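Local structure of Ras-associated and pleckstrin homology domains-containing protein 1 (Homo sapiens, 4GN1) at residues V10-S13 with S17-M20; D33-K38 with W47-T52. The protein mediates localised membrane signals, is implicated in regulating lamellipodial dynamics and targets EVL and VASP to the leading edge; its Ras-associating and PH domains form this chain. All blocks are in the same frame, centred on the assembly; numbering follows the deposited sequence.

In the fold
Both contacts belong to the Ras-associating domain, which has a ubiquitin-like fold: contact 1 closes the end of its first beta hairpin, and contact 2 sets the helix that follows, 28-39, against strand 47-53. They come one after the other along the chain, and their centres are about 9 Å apart. The two meet directly. Met20 CE lies 3.6 Å from Asn34 CB and Met20 SD 3.8 Å from Leu35 CG, so the hairpin's second strand packs on the helix. Val10 CG1 reaches Leu49 CD1 at 4.2 Å, which places valine and leucine in one apolar layer under the helix. Ser13 OG and Trp47 CZ3, 3.9 Å apart, bring the residues just past strand 5-11 against the start of strand 47-53.

Contact 1 of 2, residues V10-S13 with S17-M20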
loop_
_atom_site.group_PDB
_atom_site.type_symbol
_atom_site.label_atom_id
_atom_site.label_comp_id
_atom_site.label_asym_id
_atom_site.label_seq_id
_atom_site.Cartn_x
_atom_site.Cartn_y
_atom_site.Cartn_z
ATOM N N VAL A 10 -14.971 -13.284 5.353
ATOM C CA VAL A 10 -13.569 -12.978 5.615
ATOM C C VAL A 10 -12.780 -14.269 5.758
ATOM O O VAL A 10 -13.176 -15.156 6.527
ATOM C CB VAL A 10 -13.387 -12.143 6.916
ATOM C CG1 VAL A 10 -11.937 -11.770 7.105
ATOM C CG2 VAL A 10 -14.201 -10.869 6.873
ATOM N N HIS A 11 -11.667 -14.360 5.032
ATOM C CA HIS A 11 -10.719 -15.471 5.204
ATOM C C HIS A 11 -9.746 -15.235 6.308
ATOM O O HIS A 11 -9.074 -14.204 6.355
ATOM C CB HIS A 11 -10.023 -15.816 3.898
ATOM C CG HIS A 11 -10.985 -16.251 2.822
ATOM N ND1 HIS A 11 -11.759 -15.369 2.136
ATOM C CD2 HIS A 11 -11.336 -17.513 2.375
ATOM C CE1 HIS A 11 -12.541 -16.043 1.276
ATOM N NE2 HIS A 11 -12.280 -17.356 1.421
ATOM N N MET A 12 -9.698 -16.183 7.236
ATOM C CA MET A 12 -8.811 -16.069 8.395
ATOM C C MET A 12 -7.429 -16.589 8.067
ATOM O O MET A 12 -7.138 -17.032 6.935
ATOM C CB MET A 12 -9.380 -16.753 9.657
ATOM C CG MET A 12 -10.843 -16.428 9.951
ATOM S SD MET A 12 -11.204 -14.663 10.137
ATOM C CE MET A 12 -11.062 -14.447 11.926
ATOM N N SER A 13 -6.578 -16.520 9.076
ATOM C CA SER A 13 -5.153 -16.727 8.912
ATOM C C SER A 13 -4.864 -18.179 8.558
ATOM O O SER A 13 -3.854 -18.466 7.918
ATOM C CB SER A 13 -4.421 -16.317 10.192
ATOM O OG SER A 13 -5.145 -15.302 10.890
ATOM N N SER A 17 -12.881 -19.499 6.958
ATOM C CA SER A 17 -13.588 -18.291 6.649
ATOM C C SER A 17 -14.729 -18.055 7.629
ATOM O O SER A 17 -15.236 -18.990 8.227
ATOM C CB SER A 17 -14.047 -18.294 5.180
ATOM O OG SER A 17 -15.204 -19.061 5.000
ATOM N N LYS A 18 -15.112 -16.797 7.805
ATOM C CA LYS A 18 -16.183 -16.440 8.731
ATOM C C LYS A 18 -17.006 -15.330 8.134
ATOM O O LYS A 18 -16.475 -14.495 7.414
ATOM C CB LYS A 18 -15.618 -15.999 10.088
ATOM C CG LYS A 18 -15.351 -17.169 11.037
ATOM C CD LYS A 18 -14.422 -16.777 12.189
ATOM C CE LYS A 18 -13.981 -17.982 13.023
ATOM N NZ LYS A 18 -12.888 -17.592 13.973
ATOM N N THR A 19 -18.309 -15.317 8.406
ATOM C CA THR A 19 -19.096 -14.155 8.001
ATOM C C THR A 19 -19.223 -13.201 9.157
ATOM O O THR A 19 -19.060 -13.584 10.298
ATOM C CB THR A 19 -20.502 -14.514 7.512
ATOM O OG1 THR A 19 -21.175 -15.278 8.525
ATOM C CG2 THR A 19 -20.428 -15.278 6.207
ATOM N N MET A 20 -19.514 -11.949 8.851
ATOM C CA MET A 20 -19.788 -10.991 9.893
ATOM C C MET A 20 -20.486 -9.798 9.291
ATOM O O MET A 20 -20.239 -9.436 8.132
ATOM C CB MET A 20 -18.491 -10.576 10.600
ATOM C CG MET A 20 -17.595 -9.624 9.831
ATOM S SD MET A 20 -16.599 -8.643 10.963
ATOM C CE MET A 20 -17.320 -8.982 12.590
#
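The first beta hairpin of the Ras-associating domain, strands 5-11 and 17-23, closes here, with Val10 and Lys18 as an antiparallel hydrogen-bonded pair. Two backbone bonds define that pair: Val10 N donates a hydrogen bond to Lys18 O at 2.8 Å, nearly straight at 166°, and Lys18 N donates one to Val10 O. The same Val10 O also receives a CA-H...O contact from Ser17 CA at 3.2 Å. In the next, non-hydrogen-bonded pair, Ser17 CB sits over one face of the His11 imidazole, 4.3 Å from the ring centroid and displaced toward its rim, a CH-pi contact; Ser17 OG itself bonds to Arg9 NH1. On the opposite face of the hairpin, Met12 bends at chi2 and chi3 (-57° and -94°), which carries its CE back to Lys18 CD at 4.1 Å. The lysine chain is extended beyond CG and is crossed by the methionine at about a right angle. Val10 and Met12 also touch Phe85, and backbone bonds from His11 to Leu83 and Phe85 tie strand 5-11 to strand 83-87, while Met12 and Met20 pack against helix 28-39.

Contact 2 of 2, residues D33-K38 with W47-T52; sequences DNLMDK and WSLVET
Met36 and Trp47 meet obliquely, the thioether sulfur of the helix residue lying beside the pyrrole half of the indole. The nearest ring atom to Met36 SD is Trp47 CD1 at 3.7 Å, and Trp47 CB is almost as close at 3.8 Å, so the sulfur nestles where the ring joins its own side chain. Measured to the centroid of the five-membered ring the separation is 4.4 Å, with the sulfur 51° off the ring normal: an oblique Met-aromatic contact. The methionine arrives there on an extended CB-CG arm, and beyond CB the chain bends at chi3 (-78°), where the methyl folds round beyond the sulfur. The tryptophan ring also stacks with Phe85 of strand 83-87, which probably helps hold the indole's orientation.

One residue earlier on the helix, Leu35 points toward the strand and touches Leu49 methyl to methyl, Leu35 CD1 to Leu49 CD1 at 3.9 Å, the two side chains crossing at about a right angle. Leu49 carries CG anti to its backbone N (chi1 -162°), which swings CD1 toward the helix; it also packs on Val28 and Leu32 of the same helix.

Leu35, Met36 and Leu49 are buried, and the touching atoms are carbon and sulfur alone. Helix and strand are therefore joined here by dispersion and hydrophobic burial, with the polarisable sulfur adding its weak attraction for the indole.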
loop_
_atom_site.group_PDB
_atom_site.type_symbol
_atom_site.label_atom_id
_atom_site.label_comp_id
_atom_site.label_asym_id
_atom_site.label_seq_id
_atom_site.Cartn_x
_atom_site.Cartn_y
_atom_site.Cartn_z
ATOM N N ASP A 33 -11.717 -4.176 14.774
ATOM C CA ASP A 33 -11.982 -4.305 16.211
ATOM C C ASP A 33 -12.995 -5.414 16.486
ATOM O O ASP A 33 -12.856 -6.187 17.466
ATOM C CB ASP A 33 -12.359 -2.976 16.858
ATOM C CG ASP A 33 -11.188 -2.002 16.920
ATOM O OD1 ASP A 33 -10.030 -2.372 16.730
ATOM O OD2 ASP A 33 -11.398 -0.819 17.162
ATOM N N ASN A 34 -13.982 -5.531 15.602
ATOM C CA ASN A 34 -14.953 -6.616 15.685
ATOM C C ASN A 34 -14.347 -7.970 15.353
ATOM O O ASN A 34 -14.553 -8.930 16.083
ATOM C CB ASN A 34 -16.185 -6.330 14.815
ATOM C CG ASN A 34 -17.059 -5.249 15.401
ATOM O OD1 ASN A 34 -16.945 -4.922 16.580
ATOM N ND2 ASN A 34 -17.919 -4.666 14.585
ATOM N N LEU A 35 -13.578 -8.054 14.275
ATOM C CA LEU A 35 -12.885 -9.292 13.981
ATOM C C LEU A 35 -12.028 -9.778 15.176
ATOM O O LEU A 35 -12.038 -10.967 15.520
ATOM C CB LEU A 35 -12.061 -9.172 12.699
ATOM C CG LEU A 35 -12.884 -9.297 11.423
ATOM C CD1 LEU A 35 -12.150 -8.715 10.214
ATOM C CD2 LEU A 35 -13.261 -10.755 11.209
ATOM N N MET A 36 -11.297 -8.862 15.798
ATOM C CA MET A 36 -10.518 -9.191 17.000
ATOM C C MET A 36 -11.384 -9.730 18.156
ATOM O O MET A 36 -11.091 -10.800 18.657
ATOM C CB MET A 36 -9.595 -8.038 17.412
ATOM C CG MET A 36 -8.578 -7.732 16.310
ATOM S SD MET A 36 -7.291 -6.528 16.660
ATOM C CE MET A 36 -8.166 -4.967 16.484
ATOM N N ASP A 37 -12.489 -9.048 18.491
ATOM C CA ASP A 37 -13.422 -9.510 19.543
ATOM C C ASP A 37 -14.027 -10.880 19.257
ATOM O O ASP A 37 -14.090 -11.727 20.142
ATOM C CB ASP A 37 -14.610 -8.556 19.748
ATOM C CG ASP A 37 -14.195 -7.160 20.097
ATOM O OD1 ASP A 37 -13.150 -6.974 20.748
ATOM O OD2 ASP A 37 -14.935 -6.226 19.711
ATOM N N LYS A 38 -14.503 -11.094 18.043
ATOM C CA LYS A 38 -15.226 -12.322 17.786
ATOM C C LYS A 38 -14.323 -13.553 17.657
ATOM O O LYS A 38 -14.787 -14.690 17.846
ATOM C CB LYS A 38 -16.147 -12.169 16.589
ATOM C CG LYS A 38 -17.359 -11.314 16.901
ATOM C CD LYS A 38 -18.287 -12.031 17.872
ATOM C CE LYS A 38 -19.486 -11.178 18.294
ATOM N NZ LYS A 38 -20.452 -10.984 17.175
ATOM N N TRP A 47 -2.933 -6.494 13.296
ATOM C CA TRP A 47 -4.079 -7.131 12.649
ATOM C C TRP A 47 -4.567 -6.269 11.532
ATOM O O TRP A 47 -4.745 -5.067 11.694
ATOM C CB TRP A 47 -5.192 -7.469 13.643
ATOM C CG TRP A 47 -4.758 -8.601 14.540
ATOM C CD1 TRP A 47 -4.302 -8.514 15.847
ATOM C CD2 TRP A 47 -4.647 -10.025 14.195
ATOM N NE1 TRP A 47 -3.949 -9.756 16.331
ATOM C CE2 TRP A 47 -4.136 -10.701 15.397
ATOM C CE3 TRP A 47 -4.931 -10.781 13.067
ATOM C CZ2 TRP A 47 -3.919 -12.068 15.440
ATOM C CZ3 TRP A 47 -4.715 -12.166 13.120
ATOM C CH2 TRP A 47 -4.222 -12.793 14.281
ATOM N N SER A 48 -4.756 -6.878 10.373
ATOM C CA SER A 48 -5.007 -6.136 9.164
ATOM C C SER A 48 -6.132 -6.756 8.363
ATOM O O SER A 48 -6.422 -7.945 8.471
ATOM C CB SER A 48 -3.736 -6.115 8.312
ATOM O OG SER A 48 -2.658 -5.478 9.001
ATOM N N LEU A 49 -6.760 -5.938 7.547
ATOM C CA LEU A 49 -7.721 -6.431 6.602
ATOM C C LEU A 49 -7.103 -6.194 5.245
ATOM O O LEU A 49 -6.667 -5.070 4.902
ATOM C CB LEU A 49 -9.058 -5.717 6.738
ATOM C CG LEU A 49 -10.266 -6.421 6.116
ATOM C CD1 LEU A 49 -10.642 -7.745 6.798
ATOM C CD2 LEU A 49 -11.451 -5.469 6.130
ATOM N N VAL A 50 -7.046 -7.275 4.486
ATOM C CA VAL A 50 -6.355 -7.307 3.223
ATOM C C VAL A 50 -7.377 -7.686 2.155
ATOM O O VAL A 50 -8.190 -8.599 2.375
ATOM C CB VAL A 50 -5.250 -8.382 3.299
ATOM C CG1 VAL A 50 -4.526 -8.528 1.971
ATOM C CG2 VAL A 50 -4.282 -8.091 4.447
ATOM N N GLU A 51 -7.357 -6.991 1.012
ATOM C CA GLU A 51 -8.178 -7.416 -0.142
ATOM C C GLU A 51 -7.288 -7.962 -1.241
ATOM O O GLU A 51 -6.180 -7.449 -1.442
ATOM C CB GLU A 51 -9.103 -6.290 -0.671
ATOM C CG GLU A 51 -8.428 -5.139 -1.415
ATOM C CD GLU A 51 -9.399 -4.066 -1.896
ATOM O OE1 GLU A 51 -8.971 -2.918 -2.073
ATOM O OE2 GLU A 51 -10.594 -4.340 -2.091
ATOM N N THR A 52 -7.734 -9.025 -1.908
ATOM C CA THR A 52 -7.079 -9.430 -3.132
ATOM C C THR A 52 -7.913 -8.907 -4.299
ATOM O O THR A 52 -9.148 -8.835 -4.189
ATOM C CB THR A 52 -6.899 -10.968 -3.278
ATOM O OG1 THR A 52 -8.182 -11.599 -3.454
ATOM C CG2 THR A 52 -6.116 -11.583 -2.095
#